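Local coordinates for uncharacterized protein (Bordetella bronchiseptica, PDB 4XG0) that probably phosphorylates acid sugars, as a member of the two-domain DUF1537 kinase family that works in catabolic pathways for these compounds, at residues 46-51 with 246-251; 253-258 with 419-424; 25-30 with 104-109; 51-56 with 69-74; 140-145 with 237-242. All blocks are in the same frame, centred on the assembly; numbering follows the deposited sequence.

Interaction 1. Residues 46-51 with 246-251; sequences VRAGWA and LARVWA. With SO4 (sulfate ion), chain D.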
# COMPACT_ATOMS: atom_id res chain seq x y z
N VAL A 46 -4.23 -6.36 8.21
CA VAL A 46 -5.48 -5.91 8.82
C VAL A 46 -5.56 -4.39 8.87
O VAL A 46 -6.63 -3.78 8.64
CB VAL A 46 -5.56 -6.43 10.24
CG1 VAL A 46 -6.71 -5.72 10.99
CG2 VAL A 46 -5.74 -7.93 10.27
N ARG A 47 -4.42 -3.76 9.18
CA ARG A 47 -4.34 -2.31 9.37
C ARG A 47 -4.50 -1.57 8.05
O ARG A 47 -4.91 -0.39 8.04
CB ARG A 47 -3.07 -1.91 10.16
CG ARG A 47 -3.15 -2.38 11.55
CD ARG A 47 -1.99 -1.97 12.41
NE ARG A 47 -2.42 -1.90 13.81
CZ ARG A 47 -1.60 -1.78 14.84
NH1 ARG A 47 -2.10 -1.72 16.08
NH2 ARG A 47 -0.28 -1.72 14.65
N ALA A 48 -4.32 -2.27 6.93
CA ALA A 48 -4.56 -1.71 5.59
C ALA A 48 -5.93 -2.08 4.98
O ALA A 48 -6.22 -1.84 3.79
CB ALA A 48 -3.43 -2.10 4.70
N GLY A 49 -6.76 -2.69 5.82
CA GLY A 49 -8.12 -3.02 5.46
C GLY A 49 -8.45 -4.43 5.04
O GLY A 49 -9.61 -4.73 4.81
N TRP A 50 -7.44 -5.27 4.93
CA TRP A 50 -7.64 -6.65 4.50
C TRP A 50 -8.26 -7.53 5.60
O TRP A 50 -7.77 -7.55 6.73
CB TRP A 50 -6.33 -7.27 4.08
CG TRP A 50 -5.66 -6.64 2.90
CD1 TRP A 50 -4.60 -5.74 2.91
CD2 TRP A 50 -5.95 -6.88 1.51
NE1 TRP A 50 -4.26 -5.42 1.63
CE2 TRP A 50 -5.04 -6.11 0.75
CE3 TRP A 50 -6.87 -7.69 0.84
CZ2 TRP A 50 -5.05 -6.12 -0.67
CZ3 TRP A 50 -6.88 -7.69 -0.57
CH2 TRP A 50 -5.94 -6.93 -1.30
N ALA A 51 -9.30 -8.28 5.26
CA ALA A 51 -9.81 -9.31 6.15
C ALA A 51 -8.79 -10.43 6.19
O ALA A 51 -8.48 -11.05 5.16
CB ALA A 51 -11.15 -9.83 5.65
N LEU A 246 3.59 -3.70 1.30
CA LEU A 246 2.98 -4.65 0.38
C LEU A 246 1.47 -4.67 0.56
O LEU A 246 0.73 -4.69 -0.43
CB LEU A 246 3.53 -6.05 0.60
CG LEU A 246 4.95 -6.26 0.11
CD1 LEU A 246 5.54 -7.59 0.65
CD2 LEU A 246 4.99 -6.17 -1.46
N ALA A 247 1.02 -4.68 1.81
CA ALA A 247 -0.44 -4.55 2.07
C ALA A 247 -1.04 -3.36 1.33
O ALA A 247 -2.13 -3.45 0.71
CB ALA A 247 -0.70 -4.43 3.55
N ARG A 248 -0.38 -2.20 1.41
CA ARG A 248 -0.83 -1.03 0.72
C ARG A 248 -0.73 -1.09 -0.82
O ARG A 248 -1.65 -0.66 -1.54
CB ARG A 248 -0.09 0.20 1.26
CG ARG A 248 -0.41 0.54 2.71
CD ARG A 248 0.13 1.89 3.12
NE ARG A 248 1.56 1.80 3.37
CZ ARG A 248 2.10 1.60 4.58
NH1 ARG A 248 3.41 1.53 4.69
NH2 ARG A 248 1.33 1.43 5.65
N VAL A 249 0.36 -1.63 -1.34
CA VAL A 249 0.51 -1.63 -2.77
C VAL A 249 -0.50 -2.58 -3.41
O VAL A 249 -1.12 -2.25 -4.40
CB VAL A 249 1.94 -2.01 -3.18
CG1 VAL A 249 1.97 -2.32 -4.65
CG2 VAL A 249 2.86 -0.85 -2.85
N TRP A 250 -0.68 -3.73 -2.79
CA TRP A 250 -1.61 -4.71 -3.30
C TRP A 250 -3.07 -4.22 -3.15
O TRP A 250 -3.93 -4.53 -3.98
CB TRP A 250 -1.38 -6.05 -2.63
CG TRP A 250 -0.18 -6.80 -3.20
CD1 TRP A 250 0.35 -6.66 -4.45
CD2 TRP A 250 0.63 -7.79 -2.53
NE1 TRP A 250 1.46 -7.50 -4.60
CE2 TRP A 250 1.63 -8.19 -3.44
CE3 TRP A 250 0.60 -8.36 -1.26
CZ2 TRP A 250 2.59 -9.15 -3.12
CZ3 TRP A 250 1.53 -9.30 -0.94
CH2 TRP A 250 2.53 -9.69 -1.87
N ALA A 251 -3.35 -3.45 -2.10
CA ALA A 251 -4.65 -2.80 -1.98
C ALA A 251 -4.85 -1.74 -3.09
O ALA A 251 -5.92 -1.61 -3.68
CB ALA A 251 -4.77 -2.15 -0.59
S SO4 D . 3.72 1.67 8.60
O1 SO4 D . 4.65 1.61 7.44
O2 SO4 D . 3.88 0.56 9.55
O3 SO4 D . 2.33 1.61 8.13
O4 SO4 D . 3.94 2.91 9.35
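The one direct hydrogen bond between the segments runs from the indole of Trp50 to the backbone of Ala247. Trp50 NE1 lies 3.0 Å from Ala247 O, its N-H points at the oxygen almost without a bend (176°), and the acceptor sits in the plane of the ring. Ala247 O also keeps its helical bond to Ala251 N, at 3.1 Å, and the two donors come from opposite faces of the carbonyl plane. Tryptophan suits the place: its single polar N-H is satisfied in a buried setting while the rest of the ring stays apolar.

Apolar packing surrounds the bond. With CG turned away from its own carbonyl carbon (chi1 -63°), Trp50 lays its edge along the helix, and CZ2 meets Ala251 CB at 4.0 Å and the CB of Trp250. The same edge approaches the backbone, Trp50 CZ2 being 3.5 Å from Ala251 N. Ala48 CB touches Ala247 CB at 3.8 Å, two small residues that let the backbones come close.

Arg248, at the edge of the contact, gives two hydrogen bonds to a sulfate rather than to the other segment, NH1 to O1 at 3.0 Å and NH2 to O3 at 2.7 Å; the ion probably came from the crystallisation liquor.

Gly49, with phi of 100°, a conformation easy for glycine, lets the chain turn back. Trp50 N returns to Phe45 O and Gly49 N to Val46 O: the Schellman motif that ends helix 35-47 where it meets helix 240-252 of the same alpha/beta domain.

Interaction 2. Residues 253-258 with 419-424; sequences GQAAGP and AIRERR
Arg421 NH2 serves two acceptors, the carbonyl O of Gly257 in the facing segment and the carboxylate of Asp316, which forms a salt bridge with it. The first bond is modelled at only 2.5 Å between Arg421 NH2 and Gly257 O and is distinctly bent, so its exact length is doubtful. The contact lies at the junction of the two domains: 253-258 leads from helix 240-252 into strand 259-263 of the C-terminal domain, while 419-424 leaves the last helix, 412-421, and runs back the other way, the two directions being 150° apart.

Arginine suits position 421 because its long chain, extended from CG to NE, reaches from the helix end to the linker. Gly257 O and Pro258 CA lie at the guanidinium edge, the latter 3.4 Å from Arg421 NH2. Ala255 CB packs against the arginine, 3.4 Å from Arg421 NH1. Gly257 adopts a positive phi of 89°, which glycine takes readily, whereas a CB would meet the preceding carbonyl O.

Arg424 reaches the linker differently. CG is anti to the backbone N and the chain then bends at chi2 (64°), which brings the guanidinium beside Gln254; NE meanwhile pairs with Glu72 of the N-terminal domain. Gln254 CB packs 3.7 Å from Arg424 NH1, and Gln254 CG lies over one guanidinium face, toward its rim. A water joins the two polar ends: it donates to Gln254 OE1 at 2.8 Å and accepts weakly from Arg424 NH1 at 3.3 Å.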
# COMPACT_ATOMS: atom_id res chain seq x y z
N GLY A 253 -3.82 -1.75 -5.97
CA GLY A 253 -4.12 -2.42 -7.22
C GLY A 253 -5.60 -2.70 -7.35
O GLY A 253 -6.10 -2.93 -8.46
N GLN A 254 -6.32 -2.64 -6.24
CA GLN A 254 -7.78 -2.80 -6.25
C GLN A 254 -8.57 -1.48 -6.33
O GLN A 254 -9.78 -1.51 -6.40
CB GLN A 254 -8.21 -3.58 -5.00
CG GLN A 254 -7.54 -4.93 -4.88
CD GLN A 254 -7.86 -5.79 -6.08
OE1 GLN A 254 -9.02 -5.89 -6.48
NE2 GLN A 254 -6.84 -6.38 -6.68
N ALA A 255 -7.89 -0.33 -6.32
CA ALA A 255 -8.59 0.97 -6.43
C ALA A 255 -9.00 1.19 -7.87
O ALA A 255 -8.25 0.83 -8.78
CB ALA A 255 -7.72 2.08 -5.98
N ALA A 256 -10.17 1.79 -8.07
CA ALA A 256 -10.74 1.97 -9.42
C ALA A 256 -11.15 3.43 -9.60
O ALA A 256 -11.95 3.95 -8.83
CB ALA A 256 -11.92 1.05 -9.61
N GLY A 257 -10.59 4.08 -10.62
CA GLY A 257 -10.93 5.46 -10.94
C GLY A 257 -10.03 6.39 -10.16
O GLY A 257 -9.33 5.93 -9.24
N PRO A 258 -10.07 7.69 -10.48
CA PRO A 258 -9.25 8.68 -9.80
C PRO A 258 -9.81 9.02 -8.44
O PRO A 258 -11.00 8.85 -8.20
CB PRO A 258 -9.36 9.88 -10.72
CG PRO A 258 -10.75 9.80 -11.22
CD PRO A 258 -10.99 8.32 -11.44
N ALA A 419 -3.90 7.48 0.69
CA ALA A 419 -4.52 6.69 1.76
C ALA A 419 -5.75 5.98 1.26
O ALA A 419 -6.02 4.86 1.68
CB ALA A 419 -4.87 7.55 2.90
N ILE A 420 -6.50 6.65 0.40
CA ILE A 420 -7.74 6.04 -0.12
C ILE A 420 -7.34 4.88 -1.02
O ILE A 420 -7.87 3.77 -0.93
CB ILE A 420 -8.59 7.05 -0.89
CG1 ILE A 420 -9.30 8.02 0.07
CG2 ILE A 420 -9.64 6.34 -1.73
CD1 ILE A 420 -9.89 9.27 -0.60
N ARG A 421 -6.38 5.13 -1.90
CA ARG A 421 -6.00 4.13 -2.88
C ARG A 421 -5.45 2.90 -2.18
O ARG A 421 -5.70 1.79 -2.59
CB ARG A 421 -4.94 4.67 -3.81
CG ARG A 421 -5.43 5.81 -4.62
CD ARG A 421 -4.56 6.09 -5.81
NE ARG A 421 -5.47 6.63 -6.79
CZ ARG A 421 -6.21 5.89 -7.60
NH1 ARG A 421 -6.09 4.57 -7.62
NH2 ARG A 421 -7.05 6.48 -8.42
N GLU A 422 -4.66 3.13 -1.13
CA GLU A 422 -3.89 2.07 -0.50
C GLU A 422 -4.59 1.35 0.65
O GLU A 422 -3.96 0.67 1.42
CB GLU A 422 -2.57 2.64 -0.04
CG GLU A 422 -1.72 3.04 -1.23
CD GLU A 422 -0.32 3.46 -0.85
OE1 GLU A 422 -0.08 3.84 0.33
OE2 GLU A 422 0.52 3.44 -1.76
N ARG A 423 -5.90 1.57 0.76
CA ARG A 423 -6.72 0.83 1.69
C ARG A 423 -7.61 -0.12 0.93
O ARG A 423 -8.14 0.25 -0.12
CB ARG A 423 -7.58 1.79 2.51
CG ARG A 423 -8.60 1.10 3.37
CD ARG A 423 -9.08 1.98 4.49
NE ARG A 423 -7.99 2.19 5.44
CZ ARG A 423 -7.78 1.44 6.52
NH1 ARG A 423 -6.76 1.70 7.31
NH2 ARG A 423 -8.59 0.43 6.82
N ARG A 424 -7.76 -1.31 1.47
CA ARG A 424 -8.68 -2.31 0.96
C ARG A 424 -10.04 -2.02 1.59
O ARG A 424 -10.17 -1.97 2.82
CB ARG A 424 -8.22 -3.70 1.33
CG ARG A 424 -9.13 -4.78 0.78
CD ARG A 424 -9.09 -4.78 -0.75
NE ARG A 424 -9.88 -5.89 -1.27
CZ ARG A 424 -10.77 -5.81 -2.26
NH1 ARG A 424 -11.03 -4.65 -2.85
NH2 ARG A 424 -11.42 -6.91 -2.64
O HOH W 1 -11.50 -4.54 -6.16

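Interaction 3. Residues 25-30 with 104-109; sequences GPYIGI and VQRLYK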
# COMPACT_ATOMS: atom_id res chain seq x y z
N GLY A 25 -12.60 -14.53 -1.83
CA GLY A 25 -11.76 -15.66 -1.51
C GLY A 25 -10.31 -15.22 -1.33
O GLY A 25 -9.97 -14.06 -1.58
N PRO A 26 -9.45 -16.14 -0.88
CA PRO A 26 -8.07 -15.75 -0.53
C PRO A 26 -7.30 -15.19 -1.71
O PRO A 26 -7.23 -15.79 -2.79
CB PRO A 26 -7.48 -17.09 -0.07
CG PRO A 26 -8.59 -17.75 0.52
CD PRO A 26 -9.74 -17.49 -0.41
N TYR A 27 -6.74 -14.01 -1.51
CA TYR A 27 -5.98 -13.32 -2.54
C TYR A 27 -4.48 -13.30 -2.23
O TYR A 27 -3.66 -13.46 -3.14
CB TYR A 27 -6.52 -11.91 -2.66
CG TYR A 27 -5.79 -11.05 -3.68
CD1 TYR A 27 -5.80 -11.39 -5.03
CD2 TYR A 27 -5.15 -9.91 -3.30
CE1 TYR A 27 -5.18 -10.60 -5.96
CE2 TYR A 27 -4.48 -9.11 -4.23
CZ TYR A 27 -4.52 -9.48 -5.57
OH TYR A 27 -3.88 -8.68 -6.48
N ILE A 28 -4.13 -13.11 -0.96
CA ILE A 28 -2.73 -13.01 -0.54
C ILE A 28 -2.44 -14.08 0.46
O ILE A 28 -3.22 -14.32 1.36
CB ILE A 28 -2.46 -11.66 0.13
CG1 ILE A 28 -2.56 -10.53 -0.88
CG2 ILE A 28 -1.10 -11.67 0.81
CD1 ILE A 28 -2.96 -9.21 -0.28
N GLY A 29 -1.32 -14.77 0.28
CA GLY A 29 -0.84 -15.71 1.26
C GLY A 29 0.45 -15.19 1.89
O GLY A 29 1.33 -14.71 1.18
N ILE A 30 0.55 -15.29 3.21
CA ILE A 30 1.75 -14.93 3.97
C ILE A 30 2.33 -16.20 4.63
O ILE A 30 1.69 -16.82 5.47
CB ILE A 30 1.44 -13.92 5.09
CG1 ILE A 30 0.92 -12.60 4.53
CG2 ILE A 30 2.73 -13.66 5.89
CD1 ILE A 30 0.26 -11.79 5.62
N VAL A 104 -4.85 -18.33 -4.07
CA VAL A 104 -4.01 -17.18 -3.74
C VAL A 104 -3.24 -16.71 -4.95
O VAL A 104 -2.73 -17.52 -5.73
CB VAL A 104 -3.04 -17.52 -2.60
CG1 VAL A 104 -2.04 -16.43 -2.42
CG2 VAL A 104 -3.81 -17.74 -1.31
N GLN A 105 -3.21 -15.40 -5.15
CA GLN A 105 -2.56 -14.80 -6.32
C GLN A 105 -1.38 -13.89 -6.00
O GLN A 105 -0.67 -13.45 -6.91
CB GLN A 105 -3.56 -13.98 -7.11
CG GLN A 105 -4.75 -14.75 -7.61
CD GLN A 105 -5.76 -13.84 -8.24
OE1 GLN A 105 -5.46 -13.17 -9.24
NE2 GLN A 105 -6.94 -13.77 -7.66
N ARG A 106 -1.19 -13.58 -4.72
CA ARG A 106 0.04 -12.91 -4.29
C ARG A 106 0.63 -13.68 -3.11
O ARG A 106 -0.10 -14.08 -2.20
CB ARG A 106 -0.26 -11.45 -3.90
CG ARG A 106 -0.75 -10.62 -5.10
CD ARG A 106 0.34 -10.39 -6.14
NE ARG A 106 -0.06 -9.43 -7.17
CZ ARG A 106 -0.84 -9.70 -8.22
NH1 ARG A 106 -1.33 -10.92 -8.42
NH2 ARG A 106 -1.12 -8.74 -9.09
N LEU A 107 1.94 -13.86 -3.12
CA LEU A 107 2.64 -14.55 -2.04
C LEU A 107 3.70 -13.67 -1.38
O LEU A 107 4.54 -13.10 -2.09
CB LEU A 107 3.37 -15.77 -2.59
CG LEU A 107 4.02 -16.67 -1.56
CD1 LEU A 107 2.95 -17.35 -0.77
CD2 LEU A 107 4.95 -17.73 -2.22
N TYR A 108 3.69 -13.59 -0.05
CA TYR A 108 4.73 -12.88 0.71
C TYR A 108 5.38 -13.88 1.65
O TYR A 108 4.70 -14.53 2.45
CB TYR A 108 4.09 -11.72 1.47
CG TYR A 108 4.84 -11.00 2.59
CD1 TYR A 108 6.22 -10.93 2.66
CD2 TYR A 108 4.11 -10.36 3.58
CE1 TYR A 108 6.86 -10.21 3.72
CE2 TYR A 108 4.71 -9.68 4.60
CZ TYR A 108 6.09 -9.61 4.66
OH TYR A 108 6.63 -8.90 5.71
N LYS A 109 6.69 -14.03 1.53
CA LYS A 109 7.41 -14.88 2.46
C LYS A 109 8.09 -14.03 3.53
O LYS A 109 8.93 -13.18 3.23
CB LYS A 109 8.49 -15.73 1.75
CG LYS A 109 9.09 -16.74 2.66
CD LYS A 109 10.15 -17.62 1.96
CE LYS A 109 10.52 -18.87 2.80
NZ LYS A 109 11.33 -18.57 4.02
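Val104 packs tightly against the backbone of Gly29, with Val104 CG1 only 3.3 Å from Gly29 N. CG1 is anti to the valine backbone N (chi1 170°), which swings this methyl over the neighbouring strand, and Gly29, having no side chain, leaves it the room. Tyr27 O takes two donors, Gln105 N at 2.8 Å and Arg106 N at 2.9 Å, where the chain enters the strand. Beyond it Gly29 N donates to Arg106 O at 2.8 Å, and Tyr108 N to Gly29 O at 2.9 Å. This is the parallel pairing of strands 28-32 and 106-110 in the large sheet of the N-terminal alpha/beta domain. Ile28, Ile30 and Tyr108 turn to the face covered by helices 35-47 and 240-252; Ile30 CG1 lies 4.0 Å from Tyr108 CD2, the two side chains running side by side. Branched and aromatic groups fill that buried layer, and Tyr108 OH finds Ser239 O as its partner.

The solvent side is looser at exposed Gln105, which crosses Tyr27 at about a right angle, its NE2 3.7 Å from Tyr27 CD1 at the ring edge. Arg106, partly exposed but well packed, bends at chi2 (-69°) and runs alongside the tyrosine until Tyr27 OH stands over the centre of its guanidinium, 3.6 Å from Arg106 CZ. Arg106 NH1 bonds to Gln105 O from above the carbonyl plane, which would limit its rotation.

Interaction 4. Residues 51-56 with 69-74; sequences ATQLSV and RQAEVL
Ala51 O accepts two N-H groups across the contact, Glu72 N at 2.9 Å and Val73 N at 3.0 Å. These bonds open the parallel pairing of the beta-alpha-beta unit formed by strand 52-54, helix 59-64 and strand 73-77, with strand 52-54 at the edge of the sheet in this chain. The ladder goes on with Gln53 N to Val73 O at 2.9 Å. Ala51 N also donates to Glu72 OE2 at 2.9 Å, nearly straight (176°) and on the anti lone pair of that oxygen, but this bond is seen in one of two Glu72 conformers and is less certain.

Thr52 and Val73 lie side by side on one face, Thr52 OG1 being 3.7 Å from Val73 CB; two beta-branched residues suit extended strands. On the other face Leu74, with CG anti to the backbone N (chi1 176°), brings CD1 to within 3.6 Å of Gln53 O and 4.0 Å of Ser55 OG.

Farther out, Val73 leans on Ile28 and Ile30 of the next strand. In the conformer described, Glu72 OE1 pairs with Arg424 of the C-terminal tail. Thr52 OG1, for its part, hydrogen-bonds to the backbone O of Trp50.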
# COMPACT_ATOMS: atom_id res chain seq x y z
N ALA A 51 -9.30 -8.28 5.26
CA ALA A 51 -9.81 -9.31 6.15
C ALA A 51 -8.79 -10.43 6.19
O ALA A 51 -8.48 -11.05 5.16
CB ALA A 51 -11.15 -9.83 5.65
N THR A 52 -8.24 -10.67 7.39
CA THR A 52 -7.02 -11.47 7.53
C THR A 52 -7.23 -12.60 8.53
O THR A 52 -7.76 -12.38 9.62
CB THR A 52 -5.87 -10.59 8.02
OG1 THR A 52 -5.63 -9.55 7.07
CG2 THR A 52 -4.60 -11.40 8.21
N GLN A 53 -6.87 -13.81 8.15
CA GLN A 53 -6.96 -14.96 9.03
C GLN A 53 -5.57 -15.45 9.37
O GLN A 53 -4.69 -15.40 8.52
CB GLN A 53 -7.71 -16.08 8.34
CG GLN A 53 -9.11 -15.79 8.00
CD GLN A 53 -10.10 -16.37 8.98
OE1 GLN A 53 -9.75 -17.20 9.83
NE2 GLN A 53 -11.36 -15.95 8.86
N LEU A 54 -5.38 -15.90 10.60
CA LEU A 54 -4.07 -16.34 11.09
C LEU A 54 -4.17 -17.75 11.63
O LEU A 54 -5.11 -18.06 12.39
CB LEU A 54 -3.60 -15.38 12.20
CG LEU A 54 -2.32 -15.73 12.99
CD1 LEU A 54 -1.09 -15.48 12.14
CD2 LEU A 54 -2.24 -14.94 14.29
N SER A 55 -3.26 -18.61 11.19
CA SER A 55 -3.10 -19.95 11.77
C SER A 55 -1.87 -19.98 12.68
O SER A 55 -0.81 -19.47 12.32
CB SER A 55 -2.95 -21.05 10.70
OG SER A 55 -4.01 -21.00 9.76
N VAL A 56 -2.03 -20.58 13.86
CA VAL A 56 -0.94 -20.69 14.83
C VAL A 56 -0.12 -21.89 14.41
O VAL A 56 0.95 -22.16 14.97
CB VAL A 56 -1.48 -20.85 16.27
CG1 VAL A 56 -0.37 -21.22 17.23
CG2 VAL A 56 -2.14 -19.54 16.73
N ARG A 69 -13.37 -18.58 2.77
CA ARG A 69 -14.12 -17.93 1.71
C ARG A 69 -14.16 -16.46 2.08
O ARG A 69 -14.06 -15.58 1.22
CB ARG A 69 -15.53 -18.51 1.62
N GLN A 70 -14.31 -16.21 3.37
CA GLN A 70 -14.42 -14.86 3.89
C GLN A 70 -13.10 -14.14 3.67
O GLN A 70 -13.09 -13.03 3.14
CB GLN A 70 -14.77 -14.89 5.39
N ALA A 71 -12.01 -14.77 4.07
CA ALA A 71 -10.73 -14.06 4.20
C ALA A 71 -10.01 -13.78 2.89
O ALA A 71 -9.96 -14.61 1.99
CB ALA A 71 -9.80 -14.81 5.10
N GLU A 72 -9.45 -12.57 2.84
CA GLU A 72 -8.68 -12.07 1.71
C GLU A 72 -7.20 -12.44 1.86
O GLU A 72 -6.51 -12.77 0.88
CB GLU A 72 -8.87 -10.55 1.62
CG GLU A 72 -10.37 -10.14 1.48
CD GLU A 72 -10.61 -8.63 1.54
OE1 GLU A 72 -10.89 -8.08 0.45
OE2 GLU A 72 -10.55 -7.99 2.63
N VAL A 73 -6.74 -12.44 3.11
CA VAL A 73 -5.32 -12.74 3.44
C VAL A 73 -5.26 -13.89 4.43
O VAL A 73 -5.99 -13.89 5.42
CB VAL A 73 -4.63 -11.51 4.10
CG1 VAL A 73 -3.18 -11.79 4.51
CG2 VAL A 73 -4.71 -10.31 3.21
N LEU A 74 -4.41 -14.88 4.14
CA LEU A 74 -4.21 -16.00 5.05
C LEU A 74 -2.75 -16.06 5.44
O LEU A 74 -1.90 -16.17 4.57
CB LEU A 74 -4.63 -17.33 4.41
CG LEU A 74 -4.40 -18.61 5.23
CD1 LEU A 74 -4.82 -18.55 6.70
CD2 LEU A 74 -5.09 -19.80 4.56

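Interaction 5. Residues 140-145 with 237-242; sequences PAFPVT and VGSGGL
Two torsions bring Ser239 and Phe142 to this contact. Ser239 holds OG between its backbone N and carbonyl carbon (chi1 65°), facing the loop 140-145, and Phe142 sets CG anti to its backbone N (chi1 -158°), which lays its ring over the two glycines that follow the serine. Ser239 OG donates to Pro140 O at 2.9 Å, from above the carbonyl plane. Ser239 OG itself accepts from Gly241 N at 3.3 Å, almost in line (178°), so Ser239 is the N-cap of helix 240-252, whose first turn is weakly bonded; a small hydroxyl can do both jobs.

Gly240 and Gly241 suit their places by having no CB. Gly240 CA makes a CH-pi contact 4.0 Å from the centroid of the Phe142 ring, and Gly241 N lies over the same face. A water donates to Ala141 O at 2.7 Å and accepts from Ser239 N at 2.9 Å.

Here a strand passes through a glycine-rich turn into the capped helix. A citrate, probably from the crystallisation liquor, lies about 4 Å from the Ser239 side chain and may mark a pocket; the helix N-terminus may favour negative charge there, consistent with an acid-sugar site without proving one.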
# COMPACT_ATOMS: atom_id res chain seq x y z
N PRO A 140 15.29 -8.16 3.36
CA PRO A 140 14.79 -8.33 4.73
C PRO A 140 14.92 -7.07 5.60
O PRO A 140 14.80 -7.12 6.83
CB PRO A 140 15.66 -9.48 5.28
CG PRO A 140 16.22 -10.15 4.07
CD PRO A 140 16.46 -9.02 3.12
N ALA A 141 15.20 -5.95 4.97
CA ALA A 141 15.34 -4.68 5.73
C ALA A 141 14.14 -4.38 6.61
O ALA A 141 12.99 -4.65 6.23
CB ALA A 141 15.54 -3.52 4.79
N PHE A 142 14.42 -3.74 7.74
CA PHE A 142 13.37 -3.30 8.65
C PHE A 142 13.90 -2.02 9.24
O PHE A 142 14.45 -2.00 10.34
CB PHE A 142 13.12 -4.36 9.72
CG PHE A 142 11.76 -4.27 10.37
CD1 PHE A 142 10.96 -3.17 10.18
CD2 PHE A 142 11.31 -5.30 11.16
CE1 PHE A 142 9.68 -3.11 10.76
CE2 PHE A 142 10.03 -5.24 11.74
CZ PHE A 142 9.25 -4.15 11.54
N PRO A 143 13.79 -0.93 8.49
CA PRO A 143 14.54 0.26 8.87
C PRO A 143 14.18 0.83 10.25
O PRO A 143 15.06 1.39 10.90
CB PRO A 143 14.22 1.24 7.75
CG PRO A 143 13.89 0.32 6.56
CD PRO A 143 13.23 -0.85 7.14
N VAL A 144 12.93 0.71 10.68
CA VAL A 144 12.55 1.35 11.93
C VAL A 144 13.13 0.58 13.10
O VAL A 144 13.25 1.12 14.19
CB VAL A 144 10.99 1.55 12.03
CG1 VAL A 144 10.29 0.25 12.31
CG2 VAL A 144 10.65 2.59 13.07
N THR A 145 13.57 -0.67 12.86
CA THR A 145 14.34 -1.39 13.87
C THR A 145 15.84 -1.52 13.60
O THR A 145 16.52 -2.25 14.28
CB THR A 145 13.77 -2.77 14.16
OG1 THR A 145 13.86 -3.60 13.01
CG2 THR A 145 12.26 -2.66 14.49
N VAL A 237 10.27 -11.51 -0.42
CA VAL A 237 10.82 -12.22 0.72
C VAL A 237 11.39 -11.16 1.62
O VAL A 237 12.40 -10.51 1.29
CB VAL A 237 11.94 -13.16 0.33
CG1 VAL A 237 12.48 -13.92 1.56
CG2 VAL A 237 11.49 -14.13 -0.77
N GLY A 238 10.75 -10.95 2.76
CA GLY A 238 11.13 -9.83 3.60
C GLY A 238 10.77 -10.05 5.05
O GLY A 238 10.20 -11.08 5.41
N SER A 239 11.14 -9.10 5.88
CA SER A 239 10.77 -9.16 7.27
C SER A 239 9.55 -8.31 7.47
O SER A 239 8.78 -8.00 6.53
CB SER A 239 11.90 -8.63 8.13
OG SER A 239 12.10 -7.25 7.87
N GLY A 240 9.41 -7.79 8.67
CA GLY A 240 8.31 -6.86 8.92
C GLY A 240 8.39 -5.55 8.16
O GLY A 240 7.39 -4.87 8.01
N GLY A 241 9.56 -5.23 7.62
CA GLY A 241 9.71 -3.96 6.95
C GLY A 241 8.89 -3.87 5.69
O GLY A 241 8.40 -2.82 5.35
N LEU A 242 8.71 -5.00 5.02
CA LEU A 242 8.01 -5.04 3.74
C LEU A 242 6.50 -5.23 3.89
O LEU A 242 5.73 -5.00 2.95
CB LEU A 242 8.56 -6.15 2.87
CG LEU A 242 9.40 -5.60 1.72
CD1 LEU A 242 10.06 -6.74 1.01
CD2 LEU A 242 8.65 -4.78 0.72
O HOH W 2 11.66 -6.52 4.76

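Interactions 3, 4 and 5 share one parallel sheet. Interactions 3 and 4, with centres 10 Å apart, meet through Ile30 N and Leu74 O at 2.9 Å, and interaction 3 reaches interaction 5 through Lys109 O and Gly238 N, also 2.9 Å apart. Interaction 1 packs on this sheet, with Trp50 CZ2 3.7 Å from Ile28 CD1, and shares helix 240-252 with interaction 5, which begins that helix near the bound citrate. Interaction 2 joins the domains: Ala48 O and Arg424 N, 2.8 Å apart, tie it to interaction 1, while the salt bridge of Arg424 NE with Glu72 OE1 (3.0 Å) ties it to interaction 4. Its centre is about 24 Å from that of interaction 5.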